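Local coordinates for protein arabinogalactan endo-1,4-beta-galactosidase (Ignisphaera aggregans, PDB 7OSK) that probably cleaves beta-1,4-galactosidic bonds within galactan chains, acting as the calcium-binding catalytic domain of a family 53 glycosyl hydrolase, at residues Y70-V75 with S387-R392; Y137-A142 with S148-W153; A204-F209 with D246-S251; T279-Y284 with K343-G348. One frame throughout, in Å; residues are numbered along the deposited sequence.

Contact 1: Y70-V75 with S387-R392; sequences YDENGV and SLKVFR
E72, the second residue of a type I beta turn from D71 to G74, reaches across to K389 beside the short helix 390-393, and this single pair joins the two segments. Their bond is a weak salt bridge, with K389 NZ 3.4 Å from E72 OE2. The two side chains cross at about a right angle, and the methylene K389 CE also comes within 3.5 Å of E72 CD. Straight beyond CG, the lysine spans the distance, while the glutamate is bent at chi2 (70°) and presents its carboxylate to the lysine end. The example illustrates how a barrel's closing end is tied to an early loop: the turn follows helix 59-65, whereas F391, in the second segment, packs on strands 51-55 and 346-352, the first and last of the eight-stranded barrel. The turn has its own internal bracing, since D71 OD1 accepts V75 N at 2.8 Å and D71 O accepts G74 N at 2.9 Å. With an alanine in place of E72, K389 would probably lose its carboxylate mate in the turn and its ammonium end would be freer to swing. R383 binds the backbone oxygen of E72, and R77 forms a salt bridge with D71.

Contact 2: Y137-A142 with S148-W153; sequences YSDWWA and SKPKAW
D139 and K151 form the tight polar part of this contact, and one carboxylate oxygen does most of the work. D139 OD2 accepts the backbone K151 N at 2.7 Å in a nearly straight bond (175°), and K151 NZ at 3.0 Å in a salt bridge. The two donors come from opposite faces of the carboxylate plane, and the lysine can return to the same oxygen as its own backbone because its chain is bent at chi3 and chi4. D98 is a second anionic partner for K151 NZ. P150 packs against them, crossing the aspartate at a slant: its CB lies 3.6 Å from D139 OD1, and its CD 3.5 Å from Y137 O. The proline's CG in turn sits over one face of the W153 indole, while Y137 CD1 meets the edge of that indole, 4.1 Å from W153 CZ3. Substituting an alanine for D139 would probably leave K151 N without this acceptor and the lysine tip less firmly held, although D98 would still pair with it.

Toward S148, which is exposed, the join is looser and partly water-mediated. S138 OG donates to S148 O at 2.9 Å, but one water links S138 OG, W141 O and S148 N, and another accepts from D139 N at 3.0 Å and gives a weak bond to K149 O. Both segments belong to the long loop between strand 130-135 and helix 158-178, folded back on itself at the C-terminal end of the third strand, the rim where TIM barrels typically carry their catalytic loops.

Contact 3: A204-F209 with D246-S251; sequences ANWTQF and DRLINS
W206 opens helix 206-223 and faces the last turn of helix 238-250; the nearest CA atoms, those of W206 and L248, are 9.1 Å apart. N205 occupies the N-cap position and is the centre of an inverse gamma turn, whereas S251 follows the end of the other helix. Such a gap is bridged by a large side chain, and here the W206 indole fills it.

Three residues of the facing segment meet the ring. S251 OG lies at its edge, almost exactly in plane, and accepts W206 NE1 at 2.7 Å in a nearly straight bond (173°). L248 CD1 meets the six-membered ring at W206 CZ2, 3.6 Å away. Over one face runs R247, extended from CG to NE: R247 CD stands 3.8 Å from the centroid of the five-membered ring in a CH-pi contact, and further out the guanidinium lies flat on the tryptophan, with R247 CZ 4.1 Å from the same centroid. R247 was modelled in two conformers, so the CH-pi contact and the cation-pi stack describe one of them and are less certain than the rest. F209, one helical turn on from W206, places CD2 against the opposite face, and F244 meets the indole edge-to-face.

S251 OG also donates to R247 O at 2.6 Å, a carbonyl of the final helical turn. Because its proton is committed there, the hydroxyl oxygen is left to accept the indole N-H; the relay from ring to serine to carbonyl is thus directional, and each bond would probably polarise and strengthen the other.

Contact 4: T279-Y284 with K343-G348; sequences TLVQRY and KDKALG
K345 reaches from just before strand 346-352 to the C-terminal end of helix 270-283, where V281 and Y284 meet it. Followed outward, the lysine begins with CB directed at the helix, 4.3 Å from V281 CG1. CG lies anti to the carbonyl carbon (chi1 -83°), and bends at chi2 and chi3 then carry the chain across toward the helix end. CD comes 4.3 Å from V281 O, a distant approach. CE is closer to the carbonyl that follows the helix, at 3.3 Å from Y284 O. At the tip, NZ donates a hydrogen bond to Y284 O at 2.7 Å; NZ is modelled too close to V281 O, so the position of the ammonium, and with it the detail of this bond, is doubtful.

Backbone carbonyls at a helix C terminus carry partial negative charge, and a lysine brought there would probably be stabilised by them, with D285 adding a long, weak ion pair. Y284 turns its own side chain elsewhere, its hydroxyl bonding to D246, while its main-chain oxygen faces the lysine end.

Around the lysine the barrel closes up: K345 and L347 pair through the backbone with I288 of strand 287-293, and L347 also pairs with I51 of the first strand. The lysine chain thus runs from the start of the eighth strand toward the end of one outer helix, at the N-terminal end of the parallel barrel, the face of a TIM barrel formed by its alpha-to-beta connections.

How the contacts relate
Contacts 3 and 4 touch directly: D246 OD2 forms a salt bridge with R283 NH2 at 2.9 Å, D246 OD1 probably shares a hydrogen bond with Y284 OH, and I249 packs on the Y284 ring, so helix 238-250 is joined to the end of helix 270-283. Contact 2 approaches contact 3 to about 9 Å between nearest atoms without touching. Contact 1 lies across the chain's centre from contacts 2 and 3, about 36 and 43 Å away between centres, and closes the sequence span that holds the other three. Contact 4 comes within about 8 Å of contact 1 between nearest atoms. All four stand apart from the calcium site of D301, D303, H305, N307, N370 and E373.

Contact 1: Y70-V75 with S387-R392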
# COMPACT_ATOMS: atom_id res chain seq x y z
N TYR A 70 19.33 -2.15 9.56
CA TYR A 70 20.71 -1.73 9.31
C TYR A 70 20.85 -1.13 7.91
O TYR A 70 20.20 -1.58 6.96
CB TYR A 70 21.67 -2.91 9.48
CG TYR A 70 21.57 -3.56 10.84
CD1 TYR A 70 20.60 -4.52 11.10
CD2 TYR A 70 22.44 -3.22 11.86
CE1 TYR A 70 20.51 -5.12 12.34
CE2 TYR A 70 22.35 -3.81 13.10
CZ TYR A 70 21.38 -4.76 13.34
OH TYR A 70 21.29 -5.36 14.57
N ASP A 71 21.69 -0.11 7.78
CA ASP A 71 21.88 0.60 6.52
C ASP A 71 22.74 -0.21 5.55
O ASP A 71 23.05 -1.37 5.80
CB ASP A 71 22.51 1.97 6.77
CG ASP A 71 23.89 1.87 7.39
OD1 ASP A 71 24.25 0.77 7.86
OD2 ASP A 71 24.61 2.89 7.42
N GLU A 72 23.12 0.42 4.45
CA GLU A 72 23.92 -0.23 3.41
C GLU A 72 25.24 -0.75 3.97
O GLU A 72 25.74 -1.79 3.53
CB GLU A 72 24.18 0.73 2.25
CG GLU A 72 24.97 0.14 1.09
CD GLU A 72 24.19 -0.89 0.29
OE1 GLU A 72 23.02 -1.17 0.64
OE2 GLU A 72 24.74 -1.43 -0.70
N ASN A 73 25.80 -0.04 4.94
CA ASN A 73 27.06 -0.44 5.55
C ASN A 73 26.86 -1.52 6.61
O ASN A 73 27.81 -2.19 7.01
CB ASN A 73 27.75 0.78 6.17
CG ASN A 73 28.30 1.73 5.13
OD1 ASN A 73 28.80 1.31 4.09
ND2 ASN A 73 28.20 3.03 5.40
N GLY A 74 25.62 -1.70 7.05
CA GLY A 74 25.28 -2.76 7.98
C GLY A 74 25.31 -2.34 9.44
O GLY A 74 25.38 -3.19 10.33
N VAL A 75 25.27 -1.03 9.68
CA VAL A 75 25.25 -0.50 11.04
C VAL A 75 23.82 -0.10 11.40
O VAL A 75 23.04 0.28 10.52
CB VAL A 75 26.21 0.72 11.19
CG1 VAL A 75 25.57 2.01 10.67
CG2 VAL A 75 26.65 0.88 12.63
N SER A 387 19.41 -3.11 -3.46
CA SER A 387 18.35 -2.74 -4.39
C SER A 387 17.43 -1.66 -3.81
O SER A 387 16.50 -1.21 -4.46
CB SER A 387 17.52 -3.97 -4.78
OG SER A 387 17.03 -4.64 -3.63
N LEU A 388 17.71 -1.25 -2.57
CA LEU A 388 16.94 -0.20 -1.93
C LEU A 388 17.32 1.16 -2.51
O LEU A 388 16.60 2.14 -2.34
CB LEU A 388 17.16 -0.21 -0.42
CG LEU A 388 16.34 0.77 0.43
CD1 LEU A 388 14.85 0.57 0.25
CD2 LEU A 388 16.72 0.64 1.89
N LYS A 389 18.45 1.21 -3.21
CA LYS A 389 18.93 2.44 -3.83
C LYS A 389 18.24 2.69 -5.17
O LYS A 389 18.57 3.64 -5.88
CB LYS A 389 20.44 2.38 -4.05
CG LYS A 389 21.25 2.20 -2.78
CD LYS A 389 22.73 2.04 -3.11
CE LYS A 389 23.56 1.86 -1.85
NZ LYS A 389 25.00 1.62 -2.17
N VAL A 390 17.27 1.85 -5.51
CA VAL A 390 16.56 1.98 -6.78
C VAL A 390 15.75 3.28 -6.79
O VAL A 390 15.55 3.88 -7.84
CB VAL A 390 15.63 0.77 -7.04
CG1 VAL A 390 14.50 0.73 -6.02
CG2 VAL A 390 15.08 0.81 -8.46
N PHE A 391 15.30 3.71 -5.62
CA PHE A 391 14.51 4.93 -5.50
C PHE A 391 15.37 6.19 -5.53
O PHE A 391 14.87 7.30 -5.36
CB PHE A 391 13.69 4.90 -4.21
CG PHE A 391 12.87 3.66 -4.03
CD1 PHE A 391 11.61 3.56 -4.59
CD2 PHE A 391 13.36 2.59 -3.30
CE1 PHE A 391 10.85 2.42 -4.43
CE2 PHE A 391 12.60 1.44 -3.14
CZ PHE A 391 11.35 1.36 -3.70
N ARG A 392 16.68 6.01 -5.74
CA ARG A 392 17.62 7.13 -5.81
C ARG A 392 18.43 7.05 -7.10
O ARG A 392 18.77 8.07 -7.70
CB ARG A 392 18.55 7.12 -4.60
CG ARG A 392 19.52 8.30 -4.51
CD ARG A 392 20.59 8.04 -3.47
NE ARG A 392 21.50 6.97 -3.89
CZ ARG A 392 22.38 6.37 -3.09
NH1 ARG A 392 22.47 6.72 -1.81
NH2 ARG A 392 23.16 5.41 -3.56

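Contact 2: Y137-A142 with S148-W153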
# COMPACT_ATOMS: atom_id res chain seq x y z
N TYR A 137 -11.07 -0.23 6.42
CA TYR A 137 -12.44 -0.28 6.93
C TYR A 137 -12.81 -1.73 7.26
O TYR A 137 -13.87 -2.22 6.90
CB TYR A 137 -13.42 0.33 5.92
CG TYR A 137 -13.24 1.83 5.79
CD1 TYR A 137 -13.67 2.69 6.79
CD2 TYR A 137 -12.65 2.38 4.66
CE1 TYR A 137 -13.51 4.06 6.68
CE2 TYR A 137 -12.49 3.75 4.54
CZ TYR A 137 -12.92 4.59 5.55
OH TYR A 137 -12.75 5.95 5.43
N SER A 138 -11.88 -2.38 7.95
CA SER A 138 -12.05 -3.75 8.42
C SER A 138 -11.18 -3.90 9.66
O SER A 138 -10.29 -3.08 9.89
CB SER A 138 -11.64 -4.76 7.34
OG SER A 138 -11.74 -6.09 7.82
N ASP A 139 -11.43 -4.92 10.47
CA ASP A 139 -10.62 -5.15 11.67
C ASP A 139 -9.33 -5.87 11.30
O ASP A 139 -8.39 -5.92 12.09
CB ASP A 139 -11.39 -5.96 12.72
CG ASP A 139 -12.35 -5.10 13.53
OD1 ASP A 139 -12.10 -3.89 13.67
OD2 ASP A 139 -13.35 -5.65 14.04
N TRP A 140 -9.27 -6.44 10.10
CA TRP A 140 -8.06 -7.10 9.64
C TRP A 140 -7.95 -7.02 8.12
O TRP A 140 -8.53 -6.13 7.50
CB TRP A 140 -8.03 -8.55 10.13
CG TRP A 140 -6.65 -9.06 10.47
CD1 TRP A 140 -5.62 -8.36 11.03
CD2 TRP A 140 -6.16 -10.39 10.27
NE1 TRP A 140 -4.52 -9.17 11.19
CE2 TRP A 140 -4.83 -10.42 10.73
CE3 TRP A 140 -6.72 -11.56 9.74
CZ2 TRP A 140 -4.04 -11.57 10.67
CZ3 TRP A 140 -5.94 -12.70 9.68
CH2 TRP A 140 -4.62 -12.70 10.15
N TRP A 141 -7.20 -7.95 7.52
CA TRP A 141 -6.90 -7.92 6.08
C TRP A 141 -8.15 -7.74 5.22
O TRP A 141 -9.17 -8.38 5.45
CB TRP A 141 -6.19 -9.20 5.65
CG TRP A 141 -4.90 -9.45 6.35
CD1 TRP A 141 -4.68 -10.32 7.37
CD2 TRP A 141 -3.63 -8.83 6.07
NE1 TRP A 141 -3.36 -10.29 7.75
CE2 TRP A 141 -2.70 -9.38 6.97
CE3 TRP A 141 -3.20 -7.87 5.15
CZ2 TRP A 141 -1.36 -9.00 6.98
CZ3 TRP A 141 -1.87 -7.50 5.16
CH2 TRP A 141 -0.97 -8.06 6.07
N ALA A 142 -8.03 -6.86 4.23
CA ALA A 142 -9.10 -6.65 3.26
C ALA A 142 -8.55 -6.61 1.84
O ALA A 142 -7.55 -5.95 1.57
CB ALA A 142 -9.86 -5.37 3.58
N SER A 148 -14.42 -7.81 5.34
CA SER A 148 -15.20 -7.95 6.56
C SER A 148 -15.51 -6.61 7.20
O SER A 148 -14.61 -5.80 7.44
CB SER A 148 -14.47 -8.84 7.57
OG SER A 148 -14.30 -10.15 7.07
N LYS A 149 -16.79 -6.36 7.48
CA LYS A 149 -17.18 -5.21 8.28
C LYS A 149 -16.58 -5.39 9.67
O LYS A 149 -16.59 -6.50 10.20
CB LYS A 149 -18.70 -5.07 8.37
CG LYS A 149 -19.38 -4.82 7.03
CD LYS A 149 -20.86 -4.50 7.19
CE LYS A 149 -21.66 -5.70 7.68
NZ LYS A 149 -23.12 -5.40 7.74
N PRO A 150 -16.05 -4.30 10.26
CA PRO A 150 -15.51 -4.41 11.62
C PRO A 150 -16.51 -5.02 12.59
O PRO A 150 -17.72 -4.94 12.35
CB PRO A 150 -15.18 -2.96 11.98
CG PRO A 150 -14.91 -2.30 10.67
CD PRO A 150 -15.83 -2.96 9.68
N LYS A 151 -16.02 -5.63 13.66
CA LYS A 151 -16.87 -6.37 14.60
C LYS A 151 -18.04 -5.55 15.13
O LYS A 151 -19.13 -6.08 15.34
CB LYS A 151 -16.03 -6.87 15.78
CG LYS A 151 -15.08 -8.00 15.43
CD LYS A 151 -14.20 -8.38 16.62
CE LYS A 151 -12.92 -7.57 16.67
NZ LYS A 151 -13.12 -6.12 16.97
N ALA A 152 -17.81 -4.25 15.33
CA ALA A 152 -18.83 -3.38 15.91
C ALA A 152 -19.77 -2.82 14.85
O ALA A 152 -20.80 -2.23 15.18
CB ALA A 152 -18.17 -2.24 16.67
N TRP A 153 -19.42 -3.01 13.58
CA TRP A 153 -20.24 -2.53 12.46
C TRP A 153 -21.06 -3.66 11.84
O TRP A 153 -21.89 -3.43 10.97
CB TRP A 153 -19.36 -1.89 11.39
CG TRP A 153 -18.59 -0.68 11.84
CD1 TRP A 153 -18.52 -0.18 13.10
CD2 TRP A 153 -17.79 0.18 11.02
NE1 TRP A 153 -17.72 0.94 13.13
CE2 TRP A 153 -17.26 1.18 11.86
CE3 TRP A 153 -17.47 0.21 9.66
CZ2 TRP A 153 -16.43 2.20 11.39
CZ3 TRP A 153 -16.64 1.22 9.19
CH2 TRP A 153 -16.13 2.20 10.05
O HOH W 1 -11.54 -7.67 5.65
O HOH W 2 -13.49 -7.13 10.42

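Contact 3: A204-F209 with D246-S251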
# COMPACT_ATOMS: atom_id res chain seq x y z
N ALA A 204 -22.18 -5.15 -5.95
CA ALA A 204 -23.51 -5.57 -6.40
C ALA A 204 -24.56 -4.58 -5.90
O ALA A 204 -25.42 -4.13 -6.66
CB ALA A 204 -23.81 -6.97 -5.92
N ASN A 205 -24.49 -4.25 -4.61
CA ASN A 205 -25.29 -3.17 -4.06
C ASN A 205 -24.60 -1.84 -4.35
O ASN A 205 -24.15 -1.16 -3.44
CB ASN A 205 -25.48 -3.34 -2.55
CG ASN A 205 -25.91 -4.74 -2.17
OD1 ASN A 205 -25.09 -5.54 -1.71
ND2 ASN A 205 -27.19 -5.04 -2.35
N TRP A 206 -24.52 -1.50 -5.63
CA TRP A 206 -23.77 -0.32 -6.06
C TRP A 206 -24.25 0.95 -5.38
O TRP A 206 -23.44 1.79 -4.98
CB TRP A 206 -23.86 -0.15 -7.57
CG TRP A 206 -22.95 0.93 -8.06
CD1 TRP A 206 -23.28 2.22 -8.33
CD2 TRP A 206 -21.55 0.81 -8.32
NE1 TRP A 206 -22.18 2.92 -8.75
CE2 TRP A 206 -21.10 2.07 -8.75
CE3 TRP A 206 -20.63 -0.24 -8.23
CZ2 TRP A 206 -19.77 2.31 -9.09
CZ3 TRP A 206 -19.32 -0.01 -8.57
CH2 TRP A 206 -18.90 1.26 -9.00
N THR A 207 -25.57 1.10 -5.26
CA THR A 207 -26.15 2.29 -4.65
C THR A 207 -25.65 2.47 -3.21
O THR A 207 -25.20 3.55 -2.83
CB THR A 207 -27.69 2.22 -4.64
OG1 THR A 207 -28.16 1.95 -5.97
CG2 THR A 207 -28.29 3.53 -4.14
N GLN A 208 -25.72 1.40 -2.43
CA GLN A 208 -25.28 1.43 -1.05
C GLN A 208 -23.76 1.54 -0.97
O GLN A 208 -23.22 2.21 -0.10
CB GLN A 208 -25.76 0.18 -0.31
CG GLN A 208 -27.27 0.11 -0.16
CD GLN A 208 -27.72 -0.98 0.78
OE1 GLN A 208 -27.01 -1.96 1.00
NE2 GLN A 208 -28.91 -0.82 1.35
N PHE A 209 -23.10 0.87 -1.90
CA PHE A 209 -21.65 0.93 -2.03
C PHE A 209 -21.18 2.37 -2.20
O PHE A 209 -20.22 2.80 -1.56
CB PHE A 209 -21.20 0.05 -3.22
CG PHE A 209 -19.74 0.16 -3.56
CD1 PHE A 209 -18.78 0.37 -2.58
CD2 PHE A 209 -19.33 0.03 -4.87
CE1 PHE A 209 -17.44 0.46 -2.91
CE2 PHE A 209 -17.99 0.12 -5.21
CZ PHE A 209 -17.04 0.34 -4.23
N ASP A 246 -15.88 4.32 -14.64
CA ASP A 246 -16.97 5.02 -15.31
C ASP A 246 -18.21 5.07 -14.43
O ASP A 246 -18.79 6.13 -14.23
CB ASP A 246 -17.32 4.33 -16.64
CG ASP A 246 -16.34 4.65 -17.75
OD1 ASP A 246 -15.22 5.11 -17.45
OD2 ASP A 246 -16.69 4.42 -18.93
N ARG A 247 -18.60 3.92 -13.90
CA ARG A 247 -19.79 3.84 -13.06
C ARG A 247 -19.58 4.59 -11.75
O ARG A 247 -20.53 5.10 -11.16
CB ARG A 247 -20.15 2.38 -12.77
CG ARG A 247 -21.57 2.18 -12.28
CD ARG A 247 -21.87 0.71 -12.02
NE ARG A 247 -23.27 0.48 -11.67
CZ ARG A 247 -23.77 -0.68 -11.27
NH1 ARG A 247 -22.98 -1.74 -11.16
NH2 ARG A 247 -25.06 -0.79 -10.97
N LEU A 248 -18.33 4.68 -11.31
CA LEU A 248 -17.99 5.38 -10.08
C LEU A 248 -18.07 6.89 -10.28
O LEU A 248 -18.69 7.60 -9.49
CB LEU A 248 -16.60 4.98 -9.60
CG LEU A 248 -16.33 5.09 -8.10
CD1 LEU A 248 -17.18 4.09 -7.32
CD2 LEU A 248 -14.85 4.87 -7.80
N ILE A 249 -17.43 7.38 -11.34
CA ILE A 249 -17.46 8.79 -11.67
C ILE A 249 -18.89 9.26 -11.92
O ILE A 249 -19.29 10.32 -11.45
CB ILE A 249 -16.58 9.09 -12.92
CG1 ILE A 249 -15.10 8.89 -12.55
CG2 ILE A 249 -16.83 10.50 -13.45
CD1 ILE A 249 -14.12 9.14 -13.69
N ASN A 250 -19.65 8.47 -12.67
CA ASN A 250 -21.04 8.80 -12.96
C ASN A 250 -21.92 8.81 -11.71
O ASN A 250 -22.97 9.44 -11.69
CB ASN A 250 -21.62 7.81 -13.98
CG ASN A 250 -21.06 8.03 -15.38
OD1 ASN A 250 -20.66 9.13 -15.74
ND2 ASN A 250 -21.05 6.97 -16.18
N SER A 251 -21.49 8.10 -10.66
CA SER A 251 -22.26 8.01 -9.43
C SER A 251 -22.04 9.21 -8.51
O SER A 251 -22.66 9.31 -7.45
CB SER A 251 -21.91 6.72 -8.68
OG SER A 251 -22.32 5.58 -9.40

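Contact 4: T279-Y284 with K343-G348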
# COMPACT_ATOMS: atom_id res chain seq x y z
N THR A 279 -4.50 3.66 -20.96
CA THR A 279 -5.96 3.63 -21.06
C THR A 279 -6.60 4.56 -20.04
O THR A 279 -7.67 5.10 -20.26
CB THR A 279 -6.50 2.19 -20.86
OG1 THR A 279 -5.82 1.29 -21.75
CG2 THR A 279 -8.00 2.14 -21.14
N LEU A 280 -5.92 4.74 -18.90
CA LEU A 280 -6.42 5.60 -17.84
C LEU A 280 -6.13 7.08 -18.11
O LEU A 280 -6.93 7.95 -17.77
CB LEU A 280 -5.80 5.20 -16.49
CG LEU A 280 -6.66 4.28 -15.61
CD1 LEU A 280 -7.07 3.03 -16.36
CD2 LEU A 280 -5.92 3.92 -14.34
N VAL A 281 -4.99 7.37 -18.73
CA VAL A 281 -4.60 8.75 -18.98
C VAL A 281 -5.42 9.36 -20.12
O VAL A 281 -5.56 10.58 -20.20
CB VAL A 281 -3.09 8.88 -19.33
CG1 VAL A 281 -2.24 8.34 -18.19
CG2 VAL A 281 -2.77 8.16 -20.62
N GLN A 282 -5.95 8.52 -21.00
CA GLN A 282 -6.74 8.99 -22.12
C GLN A 282 -8.22 9.08 -21.76
O GLN A 282 -8.92 9.96 -22.25
CB GLN A 282 -6.56 8.09 -23.34
CG GLN A 282 -7.29 8.61 -24.58
CD GLN A 282 -7.19 7.68 -25.77
OE1 GLN A 282 -6.16 7.63 -26.45
NE2 GLN A 282 -8.26 6.94 -26.04
N ARG A 283 -8.69 8.17 -20.92
CA ARG A 283 -10.11 8.09 -20.60
C ARG A 283 -10.48 8.94 -19.39
O ARG A 283 -11.63 9.35 -19.24
CB ARG A 283 -10.53 6.64 -20.35
CG ARG A 283 -12.03 6.44 -20.35
CD ARG A 283 -12.40 4.98 -20.18
NE ARG A 283 -13.83 4.75 -20.40
CZ ARG A 283 -14.37 4.43 -21.57
NH1 ARG A 283 -13.62 4.31 -22.66
NH2 ARG A 283 -15.68 4.24 -21.66
N TYR A 284 -9.50 9.20 -18.53
CA TYR A 284 -9.73 9.92 -17.28
C TYR A 284 -8.72 11.04 -17.06
O TYR A 284 -7.54 10.91 -17.40
CB TYR A 284 -9.68 8.96 -16.09
CG TYR A 284 -10.56 7.75 -16.25
CD1 TYR A 284 -11.95 7.87 -16.28
CD2 TYR A 284 -10.02 6.47 -16.35
CE1 TYR A 284 -12.76 6.77 -16.42
CE2 TYR A 284 -10.82 5.36 -16.49
CZ TYR A 284 -12.19 5.51 -16.53
OH TYR A 284 -13.01 4.42 -16.66
N LYS A 343 2.82 9.95 -18.19
CA LYS A 343 3.16 11.33 -18.53
C LYS A 343 3.06 12.23 -17.29
O LYS A 343 3.73 11.99 -16.29
CB LYS A 343 2.25 11.83 -19.66
CG LYS A 343 2.23 10.95 -20.90
CD LYS A 343 3.22 11.39 -21.96
CE LYS A 343 4.23 10.30 -22.29
NZ LYS A 343 3.57 9.03 -22.73
N ASP A 344 2.22 13.26 -17.36
CA ASP A 344 2.05 14.20 -16.26
C ASP A 344 1.03 13.73 -15.23
O ASP A 344 0.83 14.37 -14.20
CB ASP A 344 1.64 15.58 -16.80
CG ASP A 344 0.58 15.50 -17.88
OD1 ASP A 344 -0.62 15.44 -17.54
OD2 ASP A 344 0.95 15.49 -19.08
N LYS A 345 0.37 12.61 -15.52
CA LYS A 345 -0.57 12.00 -14.58
C LYS A 345 0.09 10.87 -13.79
O LYS A 345 -0.52 10.31 -12.88
CB LYS A 345 -1.81 11.48 -15.32
CG LYS A 345 -2.86 12.55 -15.59
CD LYS A 345 -3.33 12.53 -17.03
CE LYS A 345 -4.82 12.74 -17.15
NZ LYS A 345 -5.34 12.15 -18.41
N ALA A 346 1.32 10.53 -14.16
CA ALA A 346 2.09 9.56 -13.40
C ALA A 346 2.42 10.14 -12.04
O ALA A 346 3.04 11.20 -11.93
CB ALA A 346 3.36 9.17 -14.14
N LEU A 347 2.00 9.43 -10.99
CA LEU A 347 2.15 9.90 -9.62
C LEU A 347 3.32 9.20 -8.95
O LEU A 347 4.21 9.85 -8.39
CB LEU A 347 0.85 9.66 -8.85
CG LEU A 347 0.44 10.66 -7.77
CD1 LEU A 347 0.24 12.06 -8.34
CD2 LEU A 347 -0.83 10.15 -7.13
N GLY A 348 3.31 7.87 -9.00
CA GLY A 348 4.42 7.08 -8.50
C GLY A 348 4.04 5.70 -8.04
O GLY A 348 3.07 5.12 -8.52